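Local coordinates for methylaspartate ammonia-lyase (Citrobacter amalonaticus, PDB 1KKO), which catalyses the reversible anti elimination of ammonia from L-threo-3-methylaspartate to give mesaconate, using magnesium as cofactor, at residues Lys281-Leu295 with Ile316-Val328. Numbering follows the deposited sequence.
Sequences KPDQIRMLTAITKEL and IVDFTDAGSCHMV
Extended from a CG anti to the backbone N (chi1 178°), Lys281 brings NZ to OD2 of Asp318 in a 2.7 Å salt bridge that uses the anti lone pair of the oxygen. Lysine suits this place because its CG rests obliquely against Phe319 while the long chain carries the ammonium out to the carboxylate; Asp315 is a second partner of NZ. Ile285, with CG1 beside its own backbone N (chi1 -70°), lays that carbon over one face of the Phe319 ring, 3.5 Å from the centroid, a CH-pi contact. Gln284 CG and Leu288 CD1 meet the ring at its edge, and Phe319 thus fits as a knob into the hole formed by Lys281, Gln284, Ile285 and Leu288. The other branch of Ile285, CG2, is pressed tightly on Ala322 CB at 3.4 Å, where a small methyl allows close approach. Gly323, a residue type that tolerates positive phi, turns the chain out of its helix in a Schellman motif. Just after it, Ser324 O lies 2.8 Å from Thr292 OG1, whose short hydroxyl could instead serve Leu288 O in its own helix. Helix 281-298 thereby packs against the next outer helix and the turn into strand 327-330, as neighbours do in the enolase-superfamily TIM barrel.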
loop_
_atom_site.group_PDB
_atom_site.type_symbol
_atom_site.label_atom_id
_atom_site.label_comp_id
_atom_site.label_asym_id
_atom_site.label_seq_id
_atom_site.Cartn_x
_atom_site.Cartn_y
_atom_site.Cartn_z
ATOM N N LYS A 281 -22.153 18.027 -17.179
ATOM C CA LYS A 281 -23.042 17.010 -16.681
ATOM C C LYS A 281 -24.292 16.751 -17.547
ATOM O O LYS A 281 -24.537 15.616 -17.935
ATOM C CB LYS A 281 -23.391 17.349 -15.244
ATOM C CG LYS A 281 -24.323 16.426 -14.598
ATOM C CD LYS A 281 -24.671 16.981 -13.246
ATOM C CE LYS A 281 -25.834 16.259 -12.666
ATOM N NZ LYS A 281 -26.230 16.853 -11.369
ATOM N N PRO A 282 -25.096 17.762 -17.874
ATOM C CA PRO A 282 -26.287 17.475 -18.687
ATOM C C PRO A 282 -25.975 16.812 -20.033
ATOM O O PRO A 282 -26.665 15.862 -20.420
ATOM C CB PRO A 282 -26.944 18.847 -18.872
ATOM C CG PRO A 282 -26.386 19.696 -17.815
ATOM C CD PRO A 282 -24.998 19.183 -17.514
ATOM N N ASP A 283 -24.955 17.290 -20.740
ATOM C CA ASP A 283 -24.597 16.688 -22.017
ATOM C C ASP A 283 -24.015 15.282 -21.832
ATOM O O ASP A 283 -24.192 14.428 -22.687
ATOM C CB ASP A 283 -23.598 17.557 -22.786
ATOM C CG ASP A 283 -24.209 18.851 -23.302
ATOM O OD1 ASP A 283 -25.456 18.960 -23.368
ATOM O OD2 ASP A 283 -23.496 19.797 -23.671
ATOM N N GLN A 284 -23.302 15.055 -20.729
ATOM C CA GLN A 284 -22.723 13.742 -20.464
ATOM C C GLN A 284 -23.835 12.706 -20.254
ATOM O O GLN A 284 -23.782 11.608 -20.799
ATOM C CB GLN A 284 -21.793 13.809 -19.252
ATOM C CG GLN A 284 -21.042 12.520 -18.973
ATOM C CD GLN A 284 -20.047 12.153 -20.048
ATOM O OE1 GLN A 284 -19.710 12.975 -20.907
ATOM N NE2 GLN A 284 -19.533 10.927 -19.990
ATOM N N ILE A 285 -24.845 13.082 -19.481
ATOM C CA ILE A 285 -25.979 12.200 -19.236
ATOM C C ILE A 285 -26.666 11.857 -20.562
ATOM O O ILE A 285 -26.926 10.685 -20.863
ATOM C CB ILE A 285 -26.963 12.851 -18.245
ATOM C CG1 ILE A 285 -26.327 12.902 -16.851
ATOM C CG2 ILE A 285 -28.291 12.091 -18.213
ATOM C CD1 ILE A 285 -27.156 13.612 -15.834
ATOM N N ARG A 286 -26.921 12.878 -21.375
ATOM C CA ARG A 286 -27.575 12.642 -22.661
ATOM C C ARG A 286 -26.742 11.745 -23.579
ATOM O O ARG A 286 -27.258 10.841 -24.231
ATOM C CB ARG A 286 -27.884 13.965 -23.346
ATOM C CG ARG A 286 -29.175 14.570 -22.868
ATOM C CD ARG A 286 -29.585 15.780 -23.664
ATOM N NE ARG A 286 -28.709 16.902 -23.363
ATOM C CZ ARG A 286 -28.907 17.779 -22.389
ATOM N NH1 ARG A 286 -28.038 18.764 -22.208
ATOM N NH2 ARG A 286 -29.964 17.684 -21.588
HETATM N N MSE A 287 -25.438 11.974 -23.606
HETATM C CA MSE A 287 -24.572 11.188 -24.448
HETATM C C MSE A 287 -24.514 9.717 -24.034
HETATM O O MSE A 287 -24.596 8.815 -24.863
HETATM C CB MSE A 287 -23.180 11.773 -24.374
HETATM C CG MSE A 287 -22.155 10.924 -25.022
HETATM SE SE MSE A 287 -22.240 10.970 -26.930
HETATM C CE MSE A 287 -22.948 12.703 -27.236
ATOM N N LEU A 288 -24.342 9.459 -22.743
ATOM C CA LEU A 288 -24.295 8.079 -22.291
ATOM C C LEU A 288 -25.627 7.383 -22.560
ATOM O O LEU A 288 -25.648 6.221 -22.951
ATOM C CB LEU A 288 -23.954 8.002 -20.813
ATOM C CG LEU A 288 -22.566 8.497 -20.412
ATOM C CD1 LEU A 288 -22.361 8.231 -18.925
ATOM C CD2 LEU A 288 -21.482 7.834 -21.225
ATOM N N THR A 289 -26.730 8.101 -22.353
ATOM C CA THR A 289 -28.058 7.535 -22.597
ATOM C C THR A 289 -28.170 7.066 -24.038
ATOM O O THR A 289 -28.642 5.973 -24.320
ATOM C CB THR A 289 -29.142 8.577 -22.286
ATOM O OG1 THR A 289 -29.095 8.934 -20.896
ATOM C CG2 THR A 289 -30.545 8.007 -22.508
ATOM N N ALA A 290 -27.713 7.904 -24.956
ATOM C CA ALA A 290 -27.729 7.561 -26.370
ATOM C C ALA A 290 -26.850 6.355 -26.706
ATOM O O ALA A 290 -27.230 5.510 -27.506
ATOM C CB ALA A 290 -27.338 8.759 -27.202
ATOM N N ILE A 291 -25.665 6.256 -26.100
ATOM C CA ILE A 291 -24.821 5.092 -26.342
ATOM C C ILE A 291 -25.508 3.828 -25.815
ATOM O O ILE A 291 -25.495 2.789 -26.480
ATOM C CB ILE A 291 -23.418 5.259 -25.706
ATOM C CG1 ILE A 291 -22.676 6.423 -26.369
ATOM C CG2 ILE A 291 -22.611 3.968 -25.836
ATOM C CD1 ILE A 291 -21.423 6.853 -25.614
ATOM N N THR A 292 -26.072 3.918 -24.614
ATOM C CA THR A 292 -26.765 2.792 -24.005
ATOM C C THR A 292 -27.910 2.335 -24.914
ATOM O O THR A 292 -28.061 1.140 -25.173
ATOM C CB THR A 292 -27.274 3.212 -22.621
ATOM O OG1 THR A 292 -26.151 3.502 -21.773
ATOM C CG2 THR A 292 -27.990 2.061 -21.907
ATOM N N LYS A 293 -28.678 3.296 -25.419
ATOM C CA LYS A 293 -29.790 2.995 -26.325
ATOM C C LYS A 293 -29.310 2.199 -27.530
ATOM O O LYS A 293 -29.919 1.192 -27.911
ATOM C CB LYS A 293 -30.447 4.291 -26.800
ATOM C CG LYS A 293 -31.725 4.085 -27.609
ATOM C CD LYS A 293 -32.209 5.379 -28.249
ATOM C CE LYS A 293 -33.505 5.171 -29.019
ATOM N NZ LYS A 293 -33.845 6.343 -29.869
ATOM N N GLU A 294 -28.226 2.638 -28.157
ATOM C CA GLU A 294 -27.718 1.929 -29.327
ATOM C C GLU A 294 -27.138 0.546 -28.986
ATOM O O GLU A 294 -27.297 -0.397 -29.762
ATOM C CB GLU A 294 -26.708 2.785 -30.097
ATOM C CG GLU A 294 -26.143 2.133 -31.352
ATOM C CD GLU A 294 -27.153 1.949 -32.477
ATOM O OE1 GLU A 294 -28.307 2.411 -32.360
ATOM O OE2 GLU A 294 -26.773 1.328 -33.492
ATOM N N LEU A 295 -26.475 0.412 -27.836
ATOM C CA LEU A 295 -25.934 -0.887 -27.430
ATOM C C LEU A 295 -27.058 -1.912 -27.327
ATOM O O LEU A 295 -26.934 -3.053 -27.791
ATOM C CB LEU A 295 -25.197 -0.769 -26.097
ATOM C CG LEU A 295 -23.812 -0.125 -26.192
ATOM C CD1 LEU A 295 -23.242 0.111 -24.800
ATOM C CD2 LEU A 295 -22.875 -0.975 -27.004
ATOM N N ILE A 316 -25.076 11.336 -8.941
ATOM C CA ILE A 316 -25.322 9.911 -9.096
ATOM C C ILE A 316 -26.822 9.643 -9.273
ATOM O O ILE A 316 -27.228 8.855 -10.124
ATOM C CB ILE A 316 -24.726 9.147 -7.906
ATOM C CG1 ILE A 316 -23.191 9.228 -7.968
ATOM C CG2 ILE A 316 -25.217 7.711 -7.896
ATOM C CD1 ILE A 316 -22.513 9.072 -6.640
ATOM N N VAL A 317 -27.634 10.311 -8.474
ATOM C CA VAL A 317 -29.085 10.229 -8.605
ATOM C C VAL A 317 -29.507 10.635 -10.015
ATOM O O VAL A 317 -30.324 9.951 -10.644
ATOM C CB VAL A 317 -29.761 11.114 -7.547
ATOM C CG1 VAL A 317 -31.237 11.324 -7.851
ATOM C CG2 VAL A 317 -29.587 10.498 -6.179
ATOM N N ASP A 318 -28.934 11.720 -10.530
ATOM C CA ASP A 318 -29.299 12.219 -11.858
ATOM C C ASP A 318 -28.912 11.251 -12.979
ATOM O O ASP A 318 -29.694 11.017 -13.915
ATOM C CB ASP A 318 -28.667 13.591 -12.092
ATOM C CG ASP A 318 -29.238 14.675 -11.193
ATOM O OD1 ASP A 318 -30.341 14.509 -10.627
ATOM O OD2 ASP A 318 -28.635 15.745 -11.007
ATOM N N PHE A 319 -27.707 10.688 -12.910
ATOM C CA PHE A 319 -27.301 9.711 -13.908
ATOM C C PHE A 319 -28.183 8.459 -13.846
ATOM O O PHE A 319 -28.504 7.864 -14.876
ATOM C CB PHE A 319 -25.822 9.329 -13.754
ATOM C CG PHE A 319 -24.853 10.284 -14.411
ATOM C CD1 PHE A 319 -24.556 11.509 -13.840
ATOM C CD2 PHE A 319 -24.225 9.929 -15.580
ATOM C CE1 PHE A 319 -23.656 12.365 -14.442
ATOM C CE2 PHE A 319 -23.319 10.785 -16.184
ATOM C CZ PHE A 319 -23.033 11.991 -15.607
ATOM N N THR A 320 -28.534 8.050 -12.634
ATOM C CA THR A 320 -29.403 6.899 -12.419
ATOM C C THR A 320 -30.815 7.132 -12.954
ATOM O O THR A 320 -31.344 6.312 -13.698
ATOM C CB THR A 320 -29.441 6.588 -10.927
ATOM O OG1 THR A 320 -28.128 6.197 -10.496
ATOM C CG2 THR A 320 -30.355 5.397 -10.625
ATOM N N ASP A 321 -31.409 8.263 -12.594
ATOM C CA ASP A 321 -32.790 8.542 -12.986
ATOM C C ASP A 321 -32.941 8.610 -14.490
ATOM O O ASP A 321 -34.007 8.333 -15.012
ATOM C CB ASP A 321 -33.244 9.868 -12.406
ATOM C CG ASP A 321 -33.464 9.827 -10.915
ATOM O OD1 ASP A 321 -33.462 8.726 -10.327
ATOM O OD2 ASP A 321 -33.674 10.875 -10.266
ATOM N N ALA A 322 -31.887 9.018 -15.180
ATOM C CA ALA A 322 -31.916 9.136 -16.628
ATOM C C ALA A 322 -31.746 7.792 -17.347
ATOM O O ALA A 322 -31.878 7.726 -18.561
ATOM C CB ALA A 322 -30.821 10.090 -17.069
ATOM N N GLY A 323 -31.434 6.722 -16.622
ATOM C CA GLY A 323 -31.180 5.442 -17.255
ATOM C C GLY A 323 -30.023 5.568 -18.227
ATOM O O GLY A 323 -30.011 4.967 -19.293
ATOM N N SER A 324 -29.009 6.322 -17.823
ATOM C CA SER A 324 -27.975 6.736 -18.754
ATOM C C SER A 324 -26.921 5.695 -19.095
ATOM O O SER A 324 -26.264 5.810 -20.129
ATOM C CB SER A 324 -27.306 7.999 -18.227
ATOM O OG SER A 324 -26.663 7.756 -16.990
ATOM N N CYS A 325 -26.762 4.681 -18.252
ATOM C CA CYS A 325 -25.684 3.721 -18.414
ATOM C C CYS A 325 -25.953 2.551 -17.492
ATOM O O CYS A 325 -26.918 2.573 -16.740
ATOM C CB CYS A 325 -24.348 4.376 -18.057
ATOM S SG CYS A 325 -24.346 5.132 -16.442
ATOM N N HIS A 326 -25.113 1.535 -17.555
ATOM C CA HIS A 326 -25.337 0.330 -16.773
ATOM C C HIS A 326 -24.780 0.390 -15.372
ATOM O O HIS A 326 -25.280 -0.282 -14.484
ATOM C CB HIS A 326 -24.716 -0.855 -17.492
ATOM C CG HIS A 326 -25.166 -0.975 -18.907
ATOM N ND1 HIS A 326 -24.509 -0.350 -19.943
ATOM C CD2 HIS A 326 -26.226 -1.613 -19.459
ATOM C CE1 HIS A 326 -25.143 -0.602 -21.074
ATOM N NE2 HIS A 326 -26.183 -1.370 -20.809
HETATM N N MSE A 327 -23.728 1.182 -15.195
HETATM C CA MSE A 327 -22.995 1.254 -13.943
HETATM C C MSE A 327 -22.468 2.663 -13.787
HETATM O O MSE A 327 -22.175 3.323 -14.780
HETATM C CB MSE A 327 -21.826 0.271 -13.999
HETATM C CG MSE A 327 -20.921 0.268 -12.788
HETATM SE SE MSE A 327 -19.476 -1.024 -12.974
HETATM C CE MSE A 327 -20.301 -2.503 -12.066
ATOM N N VAL A 328 -22.375 3.131 -12.546
ATOM C CA VAL A 328 -21.792 4.432 -12.257
ATOM C C VAL A 328 -20.642 4.286 -11.271
ATOM O O VAL A 328 -20.760 3.550 -10.295
ATOM C CB VAL A 328 -22.806 5.421 -11.640
ATOM C CG1 VAL A 328 -23.840 5.853 -12.655
ATOM C CG2 VAL A 328 -23.472 4.844 -10.446
HETATM O O HOH W 1 -27.297 -1.666 -23.321
#